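Local coordinates for probable disease resistance protein At5g66900 (PDB 7L7W) that acts as a plant helper immune receptor that forms a calcium-permeable, nonselective cation channel, here represented by its N-terminal RPW8-type (CC-R) domain, at residues A[53-58]-A[73-78]; A[35-40]-A[95-100]. The protein carries 2 engineered substitutions. All blocks are in the same frame, centred on the assembly; numbering follows the deposited sequence.

Contact 1: residues A[53-58]-A[73-78]; sequences PLTQKI and KELRDT
Leu75 meets Ile58 and Thr55 where two successive, roughly antiparallel helices, 38-60 and 70-88, pack as neighbours in the four-helix bundle of the RPW8-type domain. The pairing is a compact example of how an alpha-helical hairpin closes on a few apolar branches, with no hydrogen bond between the two segments.

The apolar interaction is carried by one branch of the leucine. Leu75 CG lies anti to the backbone N (chi1 179°), and this rotation swings the isobutyl group out across the interface. Ile58 answers with its longer arm, reaching out so that the two side chains approach tip to tip. Their ends meet with Leu75 CD2 4.0 Å from Ile58 CD1. One helical turn earlier, Thr55 sits beside the same methyl and offers its methyl rather than its hydroxyl, a looser approach. The backbones stand well apart, with the CA atoms of Thr55 and Leu75 separated by 9.2 Å, so only side chains meet across the two segments.

Further apolar groups close round this pair. Phe20 of helix 20-32 touches both Ile58 and Leu75, Phe114 of helix 97-114 lies against Leu75, and Phe67 and Leu119 also touch Ile58. The contact is therefore part of the buried interior where several helices converge. At its Thr55 end, the threonine CG2 lies 4.4 Å from Leu75 CD2.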
ATOM      1  N   PRO A  53     -26.075 -20.470   6.341  1.00 61.84           N
ATOM      2  CA  PRO A  53     -27.197 -21.363   6.667  1.00 71.25           C
ATOM      3  C   PRO A  53     -28.072 -21.657   5.460  1.00 71.18           C
ATOM      4  O   PRO A  53     -28.641 -22.754   5.346  1.00 71.81           O
ATOM      5  CB  PRO A  53     -27.964 -20.582   7.744  1.00 66.38           C
ATOM      6  CG  PRO A  53     -27.021 -19.557   8.218  1.00 70.34           C
ATOM      7  CD  PRO A  53     -26.210 -19.186   7.034  1.00 62.33           C
ATOM      8  N   LEU A  54     -28.200 -20.694   4.552  1.00 67.05           N
ATOM      9  CA  LEU A  54     -28.954 -20.930   3.328  1.00 66.74           C
ATOM     10  C   LEU A  54     -28.299 -22.018   2.486  1.00 67.59           C
ATOM     11  O   LEU A  54     -28.990 -22.845   1.877  1.00 73.30           O
ATOM     12  CB  LEU A  54     -29.079 -19.625   2.555  1.00 63.78           C
ATOM     13  CG  LEU A  54     -29.924 -19.633   1.304  1.00 70.88           C
ATOM     14  CD1 LEU A  54     -30.951 -18.531   1.431  1.00 79.68           C
ATOM     15  CD2 LEU A  54     -29.015 -19.369   0.130  1.00 69.96           C
ATOM     16  N   THR A  55     -26.962 -22.059   2.475  1.00 69.14           N
ATOM     17  CA  THR A  55     -26.264 -23.163   1.825  1.00 70.14           C
ATOM     18  C   THR A  55     -26.505 -24.460   2.566  1.00 66.96           C
ATOM     19  O   THR A  55     -26.625 -25.515   1.947  1.00 78.28           O
ATOM     20  CB  THR A  55     -24.757 -22.908   1.737  1.00 63.55           C
ATOM     21  OG1 THR A  55     -24.264 -22.509   3.021  1.00 66.66           O
ATOM     22  CG2 THR A  55     -24.451 -21.840   0.700  1.00 64.58           C
ATOM     23  N   GLN A  56     -26.577 -24.413   3.890  1.00 71.55           N
ATOM     24  CA  GLN A  56     -26.834 -25.652   4.613  1.00 71.99           C
ATOM     25  C   GLN A  56     -28.182 -26.244   4.219  1.00 74.65           C
ATOM     26  O   GLN A  56     -28.289 -27.442   3.926  1.00 72.40           O
ATOM     27  CB  GLN A  56     -26.766 -25.409   6.111  1.00 69.65           C
ATOM     28  CG  GLN A  56     -25.416 -24.941   6.558  1.00 73.24           C
ATOM     29  CD  GLN A  56     -25.326 -24.870   8.050  1.00 73.70           C
ATOM     30  OE1 GLN A  56     -25.860 -23.947   8.675  1.00 79.96           O
ATOM     31  NE2 GLN A  56     -24.647 -25.846   8.646  1.00 71.30           N
ATOM     32  N   LYS A  57     -29.226 -25.414   4.187  1.00 70.79           N
ATOM     33  CA  LYS A  57     -30.540 -25.971   3.903  1.00 79.47           C
ATOM     34  C   LYS A  57     -30.737 -26.266   2.421  1.00 79.90           C
ATOM     35  O   LYS A  57     -31.567 -27.116   2.090  1.00 79.22           O
ATOM     36  CB  LYS A  57     -31.660 -25.071   4.447  1.00 80.12           C
ATOM     37  CG  LYS A  57     -31.994 -23.837   3.657  1.00 78.88           C
ATOM     38  CD  LYS A  57     -33.051 -23.009   4.399  1.00 91.16           C
ATOM     39  CE  LYS A  57     -32.494 -22.298   5.645  1.00 87.48           C
ATOM     40  NZ  LYS A  57     -33.559 -21.566   6.419  1.00 91.44           N
ATOM     41  N   ILE A  58     -29.973 -25.626   1.525  1.00 76.28           N
ATOM     42  CA  ILE A  58     -29.953 -26.073   0.131  1.00 71.94           C
ATOM     43  C   ILE A  58     -29.331 -27.460   0.014  1.00 75.54           C
ATOM     44  O   ILE A  58     -29.837 -28.319  -0.720  1.00 83.27           O
ATOM     45  CB  ILE A  58     -29.216 -25.057  -0.760  1.00 70.85           C
ATOM     46  CG1 ILE A  58     -30.103 -23.849  -1.064  1.00 64.96           C
ATOM     47  CG2 ILE A  58     -28.741 -25.710  -2.065  1.00 70.24           C
ATOM     48  CD1 ILE A  58     -29.419 -22.837  -1.915  1.00 66.17           C
ATOM     49  N   LYS A  73     -26.388 -23.001 -10.283  1.00 77.09           N
ATOM     50  CA  LYS A  73     -25.132 -22.895 -11.005  1.00 79.19           C
ATOM     51  C   LYS A  73     -24.483 -21.534 -10.760  1.00 76.01           C
ATOM     52  O   LYS A  73     -23.255 -21.446 -10.629  1.00 75.94           O
ATOM     53  CB  LYS A  73     -25.368 -23.170 -12.495  1.00 73.43           C
ATOM     54  CG  LYS A  73     -24.138 -23.699 -13.230  1.00 90.11           C
ATOM     55  CD  LYS A  73     -23.923 -25.203 -12.981  1.00 93.59           C
ATOM     56  CE  LYS A  73     -22.456 -25.598 -13.240  1.00107.91           C
ATOM     57  NZ  LYS A  73     -21.583 -25.537 -12.012  1.00 92.08           N
ATOM     58  N   GLU A  74     -25.286 -20.472 -10.623  1.00 70.14           N
ATOM     59  CA  GLU A  74     -24.693 -19.179 -10.302  1.00 72.89           C
ATOM     60  C   GLU A  74     -24.270 -19.091  -8.837  1.00 75.50           C
ATOM     61  O   GLU A  74     -23.342 -18.346  -8.513  1.00 77.29           O
ATOM     62  CB  GLU A  74     -25.654 -18.042 -10.652  1.00 77.00           C
ATOM     63  CG  GLU A  74     -26.598 -17.646  -9.523  1.00 91.81           C
ATOM     64  CD  GLU A  74     -27.331 -16.339  -9.791  1.00107.58           C
ATOM     65  OE1 GLU A  74     -27.277 -15.860 -10.956  1.00103.22           O
ATOM     66  OE2 GLU A  74     -27.964 -15.807  -8.837  1.00109.12           O
ATOM     67  N   LEU A  75     -24.920 -19.834  -7.939  1.00 73.14           N
ATOM     68  CA  LEU A  75     -24.415 -19.931  -6.572  1.00 68.71           C
ATOM     69  C   LEU A  75     -23.032 -20.566  -6.560  1.00 72.08           C
ATOM     70  O   LEU A  75     -22.103 -20.059  -5.906  1.00 68.43           O
ATOM     71  CB  LEU A  75     -25.373 -20.743  -5.703  1.00 69.48           C
ATOM     72  CG  LEU A  75     -24.929 -20.921  -4.248  1.00 68.99           C
ATOM     73  CD1 LEU A  75     -24.800 -19.561  -3.567  1.00 64.37           C
ATOM     74  CD2 LEU A  75     -25.865 -21.852  -3.450  1.00 63.88           C
ATOM     75  N   ARG A  76     -22.894 -21.701  -7.261  1.00 67.42           N
ATOM     76  CA  ARG A  76     -21.587 -22.317  -7.479  1.00 67.78           C
ATOM     77  C   ARG A  76     -20.562 -21.278  -7.944  1.00 74.66           C
ATOM     78  O   ARG A  76     -19.482 -21.133  -7.351  1.00 66.80           O
ATOM     79  CB  ARG A  76     -21.736 -23.445  -8.504  1.00 66.02           C
ATOM     80  CG  ARG A  76     -20.484 -24.243  -8.817  1.00 74.64           C
ATOM     81  CD  ARG A  76     -20.343 -25.416  -7.854  1.00 85.10           C
ATOM     82  NE  ARG A  76     -20.739 -26.723  -8.401  1.00 96.80           N
ATOM     83  CZ  ARG A  76     -20.918 -27.816  -7.654  1.00 90.07           C
ATOM     84  NH1 ARG A  76     -20.735 -27.746  -6.346  1.00 92.21           N
ATOM     85  NH2 ARG A  76     -21.262 -28.978  -8.201  1.00 92.65           N
ATOM     86  N   ASP A  77     -20.920 -20.504  -8.972  1.00 68.25           N
ATOM     87  CA  ASP A  77     -19.951 -19.621  -9.612  1.00 70.85           C
ATOM     88  C   ASP A  77     -19.595 -18.419  -8.741  1.00 71.81           C
ATOM     89  O   ASP A  77     -18.458 -17.916  -8.805  1.00 64.04           O
ATOM     90  CB  ASP A  77     -20.498 -19.164 -10.962  1.00 73.35           C
ATOM     91  CG  ASP A  77     -20.495 -20.295 -12.006  1.00 97.52           C
ATOM     92  OD1 ASP A  77     -20.967 -20.059 -13.151  1.00107.92           O
ATOM     93  OD2 ASP A  77     -20.045 -21.427 -11.675  1.00 97.45           O
ATOM     94  N   THR A  78     -20.534 -17.950  -7.909  1.00 60.90           N
ATOM     95  CA  THR A  78     -20.219 -16.832  -7.029  1.00 64.94           C
ATOM     96  C   THR A  78     -19.332 -17.280  -5.875  1.00 59.65           C
ATOM     97  O   THR A  78     -18.344 -16.599  -5.543  1.00 60.76           O
ATOM     98  CB  THR A  78     -21.501 -16.174  -6.525  1.00 57.78           C
ATOM     99  OG1 THR A  78     -22.433 -17.188  -6.170  1.00 86.27           O
ATOM    100  CG2 THR A  78     -22.162 -15.409  -7.658  1.00 53.25           C
TER

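Contact 2: residues A[35-40]-A[95-100]; sequences KAFKPL and YEESEY. Engineered in segment 95-100: Glu97 (natural residue Lys), Glu99 (natural residue Lys).
Glu97 OE2 stands at the edge of the Phe37 ring, near its plane, while Pro39 CD lies 3.9 Å above that plane, over the ring centre. Leu40 CG also sits in plane at the edge of Phe37. The second ring, Tyr100, has Phe37 CE2 at its own edge; the two side chains cross obliquely, Phe37 CE2 approaching Tyr100 CE2 to 3.8 Å. Phe89 stacks on Phe37 and also meets the ring of Tyr100, joining the pair into an aromatic cluster.

Phe37 occupies the N-cap position of helix 38-60, and Tyr100 lies in the first turn of helix 97-114, so the cluster ties together the starts of two helices at one end of the bundle. Both aromatic side chains have CG anti to the backbone N (chi1 -172° for Phe37, 178° for Tyr100), which directs each ring toward the other segment. Leu40 lies across the phenol end at about a right angle, its CD1 3.7 Å from Tyr100 OH.

Glu97, an engineered residue, extends its chain until OE2 comes 4.0 Å from Phe37 CE1, with carboxylate and ring planes 45° apart. Tyr95 of the second subunit also packs on Phe37.

The chemistry is mostly apolar, and its buried polar end is provided for: the Tyr100 hydroxyl hydrogen-bonds to the carbonyl of Ala85, which would fix the reach of the phenol. The carboxylate oxygen facing the ring's C-H edge may add a weak electrostatic attraction.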
ATOM      1  N   LYS A  35      -6.991 -10.848   8.949  1.00 66.01           N
ATOM      2  CA  LYS A  35      -7.673  -9.949   9.879  1.00 63.44           C
ATOM      3  C   LYS A  35      -7.389  -8.485   9.568  1.00 63.50           C
ATOM      4  O   LYS A  35      -8.300  -7.648   9.624  1.00 60.76           O
ATOM      5  CB  LYS A  35      -7.293 -10.286  11.325  1.00 64.59           C
ATOM      6  CG  LYS A  35      -7.165 -11.764  11.595  1.00 71.27           C
ATOM      7  CD  LYS A  35      -6.300 -12.073  12.792  1.00 69.50           C
ATOM      8  CE  LYS A  35      -6.950 -13.214  13.554  1.00 83.10           C
ATOM      9  NZ  LYS A  35      -6.552 -13.258  14.990  1.00101.44           N
ATOM     10  N   ALA A  36      -6.146  -8.161   9.188  1.00 62.07           N
ATOM     11  CA  ALA A  36      -5.786  -6.763   8.953  1.00 55.20           C
ATOM     12  C   ALA A  36      -6.579  -6.141   7.812  1.00 57.39           C
ATOM     13  O   ALA A  36      -6.848  -4.935   7.844  1.00 56.73           O
ATOM     14  CB  ALA A  36      -4.292  -6.631   8.676  1.00 55.31           C
ATOM     15  N   PHE A  37      -6.990  -6.943   6.815  1.00 59.08           N
ATOM     16  CA  PHE A  37      -7.645  -6.445   5.598  1.00 57.88           C
ATOM     17  C   PHE A  37      -9.150  -6.634   5.750  1.00 60.17           C
ATOM     18  O   PHE A  37      -9.669  -7.744   5.609  1.00 61.67           O
ATOM     19  CB  PHE A  37      -7.107  -7.156   4.355  1.00 50.08           C
ATOM     20  CG  PHE A  37      -7.596  -6.565   3.052  1.00 63.00           C
ATOM     21  CD1 PHE A  37      -7.241  -5.271   2.682  1.00 49.58           C
ATOM     22  CD2 PHE A  37      -8.427  -7.305   2.194  1.00 59.75           C
ATOM     23  CE1 PHE A  37      -7.702  -4.728   1.482  1.00 58.60           C
ATOM     24  CE2 PHE A  37      -8.882  -6.765   1.000  1.00 50.58           C
ATOM     25  CZ  PHE A  37      -8.524  -5.477   0.643  1.00 55.34           C
ATOM     26  N   LYS A  38      -9.853  -5.540   6.026  1.00 60.29           N
ATOM     27  CA  LYS A  38     -11.235  -5.644   6.484  1.00 60.35           C
ATOM     28  C   LYS A  38     -12.240  -6.018   5.398  1.00 65.45           C
ATOM     29  O   LYS A  38     -13.195  -6.744   5.709  1.00 63.57           O
ATOM     30  CB  LYS A  38     -11.669  -4.341   7.155  1.00 63.90           C
ATOM     31  CG  LYS A  38     -10.878  -4.023   8.430  1.00 66.60           C
ATOM     32  CD  LYS A  38     -10.594  -5.269   9.243  1.00 61.30           C
ATOM     33  CE  LYS A  38     -10.057  -4.914  10.619  1.00 60.36           C
ATOM     34  NZ  LYS A  38     -10.084  -6.101  11.544  1.00 78.16           N
ATOM     35  N   PRO A  39     -12.105  -5.548   4.142  1.00 64.76           N
ATOM     36  CA  PRO A  39     -13.039  -6.019   3.097  1.00 54.25           C
ATOM     37  C   PRO A  39     -13.127  -7.529   3.016  1.00 56.64           C
ATOM     38  O   PRO A  39     -14.187  -8.071   2.674  1.00 57.51           O
ATOM     39  CB  PRO A  39     -12.458  -5.425   1.805  1.00 60.04           C
ATOM     40  CG  PRO A  39     -11.770  -4.171   2.257  1.00 58.75           C
ATOM     41  CD  PRO A  39     -11.201  -4.499   3.624  1.00 56.04           C
ATOM     42  N   LEU A  40     -12.048  -8.235   3.343  1.00 56.42           N
ATOM     43  CA  LEU A  40     -12.116  -9.687   3.404  1.00 56.01           C
ATOM     44  C   LEU A  40     -12.656 -10.161   4.754  1.00 63.55           C
ATOM     45  O   LEU A  40     -13.736 -10.758   4.821  1.00 63.32           O
ATOM     46  CB  LEU A  40     -10.734 -10.288   3.130  1.00 51.14           C
ATOM     47  CG  LEU A  40     -10.411 -10.561   1.657  1.00 60.92           C
ATOM     48  CD1 LEU A  40      -9.078 -11.273   1.528  1.00 58.56           C
ATOM     49  CD2 LEU A  40     -11.522 -11.379   0.976  1.00 59.94           C
ATOM     50  N   TYR A  95      -0.597  -1.510  -5.297  1.00 49.87           N
ATOM     51  CA  TYR A  95      -1.268  -0.587  -6.204  1.00 55.31           C
ATOM     52  C   TYR A  95      -2.480  -1.219  -6.878  1.00 57.19           C
ATOM     53  O   TYR A  95      -3.187  -0.530  -7.615  1.00 59.70           O
ATOM     54  CB  TYR A  95      -0.275  -0.047  -7.249  1.00 51.41           C
ATOM     55  CG  TYR A  95       0.342  -1.100  -8.154  1.00 49.57           C
ATOM     56  CD1 TYR A  95      -0.305  -1.508  -9.317  1.00 54.00           C
ATOM     57  CD2 TYR A  95       1.569  -1.681  -7.853  1.00 46.44           C
ATOM     58  CE1 TYR A  95       0.244  -2.472 -10.152  1.00 49.07           C
ATOM     59  CE2 TYR A  95       2.135  -2.647  -8.680  1.00 42.45           C
ATOM     60  CZ  TYR A  95       1.462  -3.036  -9.829  1.00 52.85           C
ATOM     61  OH  TYR A  95       1.988  -3.994 -10.665  1.00 60.99           O
ATOM     62  N   GLU A  96      -2.744  -2.498  -6.637  1.00 57.82           N
ATOM     63  CA  GLU A  96      -3.996  -3.132  -7.032  1.00 60.20           C
ATOM     64  C   GLU A  96      -5.078  -3.066  -5.947  1.00 60.66           C
ATOM     65  O   GLU A  96      -6.195  -3.561  -6.180  1.00 59.76           O
ATOM     66  CB  GLU A  96      -3.728  -4.594  -7.438  1.00 54.49           C
ATOM     67  CG  GLU A  96      -2.627  -4.731  -8.501  1.00 54.77           C
ATOM     68  CD  GLU A  96      -2.171  -6.174  -8.785  1.00 61.77           C
ATOM     69  OE1 GLU A  96      -1.916  -6.949  -7.833  1.00 66.70           O
ATOM     70  OE2 GLU A  96      -2.015  -6.531  -9.974  1.00 64.38           O
ATOM     71  N   GLU A  97      -4.810  -2.421  -4.801  1.00 54.52           N
ATOM     72  CA  GLU A  97      -5.791  -2.448  -3.711  1.00 63.82           C
ATOM     73  C   GLU A  97      -7.195  -2.059  -4.182  1.00 58.58           C
ATOM     74  O   GLU A  97      -8.116  -2.883  -4.142  1.00 65.84           O
ATOM     75  CB  GLU A  97      -5.349  -1.548  -2.564  1.00 59.04           C
ATOM     76  CG  GLU A  97      -6.480  -1.185  -1.610  1.00 57.98           C
ATOM     77  CD  GLU A  97      -5.969  -0.641  -0.286  1.00 76.04           C
ATOM     78  OE1 GLU A  97      -4.942   0.106  -0.276  1.00 74.56           O
ATOM     79  OE2 GLU A  97      -6.602  -0.976   0.742  1.00 63.20           O
ATOM     80  N   SER A  98      -7.378  -0.810  -4.631  1.00 57.79           N
ATOM     81  CA  SER A  98      -8.695  -0.360  -5.096  1.00 64.98           C
ATOM     82  C   SER A  98      -9.309  -1.371  -6.052  1.00 66.81           C
ATOM     83  O   SER A  98     -10.451  -1.813  -5.873  1.00 64.14           O
ATOM     84  CB  SER A  98      -8.592   1.003  -5.782  1.00 56.42           C
ATOM     85  OG  SER A  98      -7.623   1.826  -5.156  1.00 81.08           O
ATOM     86  N   GLU A  99      -8.535  -1.791  -7.049  1.00 67.15           N
ATOM     87  CA  GLU A  99      -9.042  -2.743  -8.024  1.00 61.99           C
ATOM     88  C   GLU A  99      -9.631  -3.954  -7.328  1.00 64.77           C
ATOM     89  O   GLU A  99     -10.823  -4.271  -7.465  1.00 64.80           O
ATOM     90  CB  GLU A  99      -7.903  -3.169  -8.936  1.00 60.18           C
ATOM     91  CG  GLU A  99      -8.324  -3.718 -10.246  1.00 70.48           C
ATOM     92  CD  GLU A  99      -7.127  -4.090 -11.084  1.00 86.30           C
ATOM     93  OE1 GLU A  99      -6.489  -5.123 -10.759  1.00 81.58           O
ATOM     94  OE2 GLU A  99      -6.813  -3.331 -12.041  1.00 83.44           O
ATOM     95  N   TYR A 100      -8.794  -4.613  -6.527  1.00 62.86           N
ATOM     96  CA  TYR A 100      -9.208  -5.846  -5.886  1.00 58.09           C
ATOM     97  C   TYR A 100     -10.383  -5.581  -4.969  1.00 60.56           C
ATOM     98  O   TYR A 100     -11.351  -6.354  -4.948  1.00 60.69           O
ATOM     99  CB  TYR A 100      -8.030  -6.439  -5.130  1.00 51.91           C
ATOM    100  CG  TYR A 100      -8.295  -7.702  -4.357  1.00 61.43           C
ATOM    101  CD1 TYR A 100      -8.217  -8.944  -4.967  1.00 60.35           C
ATOM    102  CD2 TYR A 100      -8.568  -7.656  -2.988  1.00 63.11           C
ATOM    103  CE1 TYR A 100      -8.435 -10.107  -4.241  1.00 59.71           C
ATOM    104  CE2 TYR A 100      -8.780  -8.802  -2.261  1.00 55.32           C
ATOM    105  CZ  TYR A 100      -8.713 -10.027  -2.883  1.00 58.94           C
ATOM    106  OH  TYR A 100      -8.932 -11.179  -2.148  1.00 61.70           O
TER

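Contacts 1 and 2 sample helix 38-60 at two levels: contact 2 joins its first turn and the loop leading into it to the start of helix 97-114, whereas contact 1 lies near its other end and pairs it with helix 70-88. Along the chain both segments of contact 1 fall between those of contact 2. Their centres are 25 Å apart and their nearest atoms about 11 Å, so they do not touch. The centre of contact 1 lies about 6 Å from the centre of the chain, that of contact 2 about 19 Å. A bound nickel ion lies about 8 Å from the side chain of Thr55, and the side chain of Tyr100 is about 13 Å from one; Glu80 and Asp83 are the nickel-site residues. Other subunits touch contact 2 but not contact 1.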